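Local coordinates for protein piwi (Drosophila melanogaster, PDB 6KR6), which binds piRNAs and, in complex with these small RNAs, represses transposable elements during meiosis by governing their methylation, at residues A[566-571]-A[765-770]. Numbering follows the deposited sequence.
Sequences WMIELP and CHLYYN. With nucleotides of chain B.
W566 and Y769 are joined by two kinds of contact in the Piwi domain. Their rings meet edge-to-face: the edge of Y769 is turned to the indole of W566, the planes stand at 89°, and Y769 CD1 approaches W566 CE2 to 3.5 Å. The two side chains run past each other in opposite directions, which carries the phenol back to its partner's own backbone, where Y769 OH donates to W566 O at 2.8 Å.

A second hydrogen bond comes from the indole edge. W566 NE1 reaches H766 O at 3.1 Å, nearly straight (167°) and with the acceptor close to the ring plane. W566 CG sits between its backbone N and carbonyl carbon (chi1 64°), a setting that swings the indole across to the 765-770 loop. With an alanine here, H766 O would probably lose this N-H and the ring edge of Y769 the face it rests on.

The apolar contacts centre on L767. Its CD1 lies 4.0 Å from I568 CG2, the side chains crossing at about a right angle, while its CD2 is 4.1 Å from M567 CE, at the end of a thioether chain bent at chi2 and chi3. L602 of helix 601-605 touches both M567 and L767.

Beyond the protein pair, Y768 OH donates to OP1 of U4 of chain B at 2.8 Å, with the phosphate oxygen at the ring edge; N770 ND2 adds a weak, long bond to OP1 and also hydrogen-bonds L810 O at the C-terminus. The two polar links at W566 thus tie the residue just before strand 567-568 to the H766 carbonyl and the Y769 hydroxyl, at separate points of one loop whose Y768 binds the phosphate of U4 of chain B, with weak help from N770.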
# COMPACT_ATOMS: atom_id res chain seq x y z
N TRP A 566 -22.42 -17.36 1.90
CA TRP A 566 -21.68 -18.51 2.41
C TRP A 566 -20.97 -18.11 3.70
O TRP A 566 -21.02 -16.96 4.13
CB TRP A 566 -20.70 -19.05 1.36
CG TRP A 566 -19.59 -18.10 0.97
CD1 TRP A 566 -18.46 -17.83 1.67
CD2 TRP A 566 -19.50 -17.33 -0.24
NE1 TRP A 566 -17.67 -16.93 0.99
CE2 TRP A 566 -18.29 -16.61 -0.19
CE3 TRP A 566 -20.33 -17.17 -1.36
CZ2 TRP A 566 -17.89 -15.75 -1.20
CZ3 TRP A 566 -19.93 -16.32 -2.36
CH2 TRP A 566 -18.72 -15.62 -2.28
N MET A 567 -20.30 -19.08 4.32
CA MET A 567 -19.65 -18.88 5.60
C MET A 567 -18.49 -19.85 5.73
O MET A 567 -18.43 -20.88 5.05
CB MET A 567 -20.66 -19.04 6.76
CG MET A 567 -20.12 -18.93 8.19
SD MET A 567 -19.14 -17.46 8.56
CE MET A 567 -20.17 -16.15 7.90
N ILE A 568 -17.55 -19.51 6.61
CA ILE A 568 -16.38 -20.31 6.87
C ILE A 568 -16.58 -21.07 8.18
O ILE A 568 -17.39 -20.68 9.03
CB ILE A 568 -15.11 -19.43 6.91
CG1 ILE A 568 -13.83 -20.27 7.01
CG2 ILE A 568 -15.19 -18.44 8.06
CD1 ILE A 568 -13.67 -21.26 5.89
N GLU A 569 -15.86 -22.17 8.34
CA GLU A 569 -15.83 -22.89 9.61
C GLU A 569 -15.03 -22.07 10.62
O GLU A 569 -13.82 -21.90 10.48
CB GLU A 569 -15.23 -24.28 9.42
CG GLU A 569 -16.12 -25.26 8.68
CD GLU A 569 -15.47 -26.61 8.50
OE1 GLU A 569 -14.23 -26.65 8.32
OE2 GLU A 569 -16.18 -27.64 8.54
N LEU A 570 -15.71 -21.58 11.66
CA LEU A 570 -15.11 -20.65 12.62
C LEU A 570 -15.16 -21.23 14.02
O LEU A 570 -16.22 -21.20 14.67
CB LEU A 570 -15.82 -19.30 12.57
CG LEU A 570 -15.36 -18.22 13.54
CD1 LEU A 570 -13.91 -17.84 13.28
CD2 LEU A 570 -16.25 -16.99 13.45
N PRO A 571 -14.05 -21.76 14.54
CA PRO A 571 -14.05 -22.35 15.90
C PRO A 571 -13.71 -21.33 16.99
O PRO A 571 -12.74 -21.49 17.74
CB PRO A 571 -12.98 -23.44 15.77
CG PRO A 571 -11.99 -22.85 14.81
CD PRO A 571 -12.78 -22.01 13.83
N CYS A 765 -9.96 -14.30 5.21
CA CYS A 765 -9.72 -13.96 3.81
C CYS A 765 -10.71 -14.62 2.84
O CYS A 765 -10.64 -14.34 1.64
CB CYS A 765 -8.29 -14.34 3.42
SG CYS A 765 -7.04 -13.12 3.89
N HIS A 766 -11.62 -15.47 3.32
CA HIS A 766 -12.54 -16.20 2.45
C HIS A 766 -13.92 -15.57 2.33
O HIS A 766 -14.78 -16.13 1.66
CB HIS A 766 -12.72 -17.64 2.96
CG HIS A 766 -11.53 -18.53 2.72
ND1 HIS A 766 -10.40 -18.50 3.51
CD2 HIS A 766 -11.31 -19.50 1.80
CE1 HIS A 766 -9.54 -19.39 3.08
NE2 HIS A 766 -10.06 -20.01 2.04
N LEU A 767 -14.16 -14.41 2.96
CA LEU A 767 -15.51 -13.93 3.20
C LEU A 767 -15.85 -12.64 2.44
O LEU A 767 -16.74 -11.90 2.86
CB LEU A 767 -15.74 -13.73 4.70
CG LEU A 767 -15.73 -14.98 5.58
CD1 LEU A 767 -15.61 -14.59 7.05
CD2 LEU A 767 -16.98 -15.82 5.35
N TYR A 768 -15.16 -12.36 1.34
CA TYR A 768 -15.51 -11.22 0.50
C TYR A 768 -16.46 -11.71 -0.59
O TYR A 768 -16.04 -12.40 -1.53
CB TYR A 768 -14.27 -10.57 -0.10
CG TYR A 768 -14.57 -9.28 -0.84
CD1 TYR A 768 -15.06 -8.17 -0.17
CD2 TYR A 768 -14.37 -9.18 -2.21
CE1 TYR A 768 -15.34 -6.99 -0.84
CE2 TYR A 768 -14.65 -8.01 -2.89
CZ TYR A 768 -15.13 -6.92 -2.20
OH TYR A 768 -15.41 -5.75 -2.87
N TYR A 769 -17.73 -11.34 -0.48
CA TYR A 769 -18.78 -11.95 -1.28
C TYR A 769 -18.82 -11.46 -2.73
O TYR A 769 -19.49 -12.09 -3.55
CB TYR A 769 -20.14 -11.70 -0.62
CG TYR A 769 -20.26 -12.38 0.73
CD1 TYR A 769 -19.77 -13.66 0.93
CD2 TYR A 769 -20.85 -11.72 1.81
CE1 TYR A 769 -19.87 -14.28 2.16
CE2 TYR A 769 -20.95 -12.33 3.04
CZ TYR A 769 -20.46 -13.61 3.21
OH TYR A 769 -20.57 -14.22 4.44
N ASN A 770 -18.12 -10.37 -3.06
CA ASN A 770 -18.03 -9.95 -4.45
C ASN A 770 -17.01 -10.76 -5.24
O ASN A 770 -16.93 -10.59 -6.46
CB ASN A 770 -17.69 -8.46 -4.55
CG ASN A 770 -18.91 -7.59 -4.71
OD1 ASN A 770 -20.04 -8.02 -4.44
ND2 ASN A 770 -18.71 -6.35 -5.15
P U B 4 -14.96 -5.45 -7.09
OP1 U B 4 -15.42 -5.36 -5.68
OP2 U B 4 -15.41 -4.44 -8.09
O5' U B 4 -13.37 -5.46 -7.08
C5' U B 4 -12.66 -6.58 -6.58
C4' U B 4 -11.40 -6.85 -7.37
O4' U B 4 -11.75 -7.06 -8.76
C3' U B 4 -10.37 -5.73 -7.34
O3' U B 4 -9.05 -6.29 -7.30
C2' U B 4 -10.58 -5.03 -8.68
O2' U B 4 -9.45 -4.35 -9.19
C1' U B 4 -10.99 -6.19 -9.58
N1 U B 4 -11.82 -5.79 -10.73
C2 U B 4 -11.75 -6.55 -11.88
O2 U B 4 -11.06 -7.55 -11.98
N3 U B 4 -12.54 -6.10 -12.91
C4 U B 4 -13.36 -4.99 -12.91
O4 U B 4 -14.01 -4.72 -13.92
C5 U B 4 -13.37 -4.25 -11.69
C6 U B 4 -12.61 -4.67 -10.67
P U B 3 -19.70 -4.88 -9.71
OP1 U B 3 -19.93 -4.44 -8.31
OP2 U B 3 -19.45 -3.87 -10.78
O5' U B 3 -18.47 -5.90 -9.70
C5' U B 3 -18.39 -6.92 -8.72
C4' U B 3 -17.19 -7.80 -8.95
O4' U B 3 -17.27 -8.42 -10.26
C3' U B 3 -15.84 -7.11 -8.95
O3' U B 3 -15.35 -6.92 -7.63
C2' U B 3 -14.96 -8.05 -9.78
O2' U B 3 -14.42 -9.08 -8.98
C1' U B 3 -15.98 -8.66 -10.76
N1 U B 3 -15.87 -8.14 -12.14
C2 U B 3 -14.98 -8.78 -12.98
O2 U B 3 -14.30 -9.73 -12.62
N3 U B 3 -14.91 -8.28 -14.26
C4 U B 3 -15.63 -7.22 -14.77
O4 U B 3 -15.46 -6.89 -15.94
C5 U B 3 -16.54 -6.61 -13.84
C6 U B 3 -16.62 -7.08 -12.59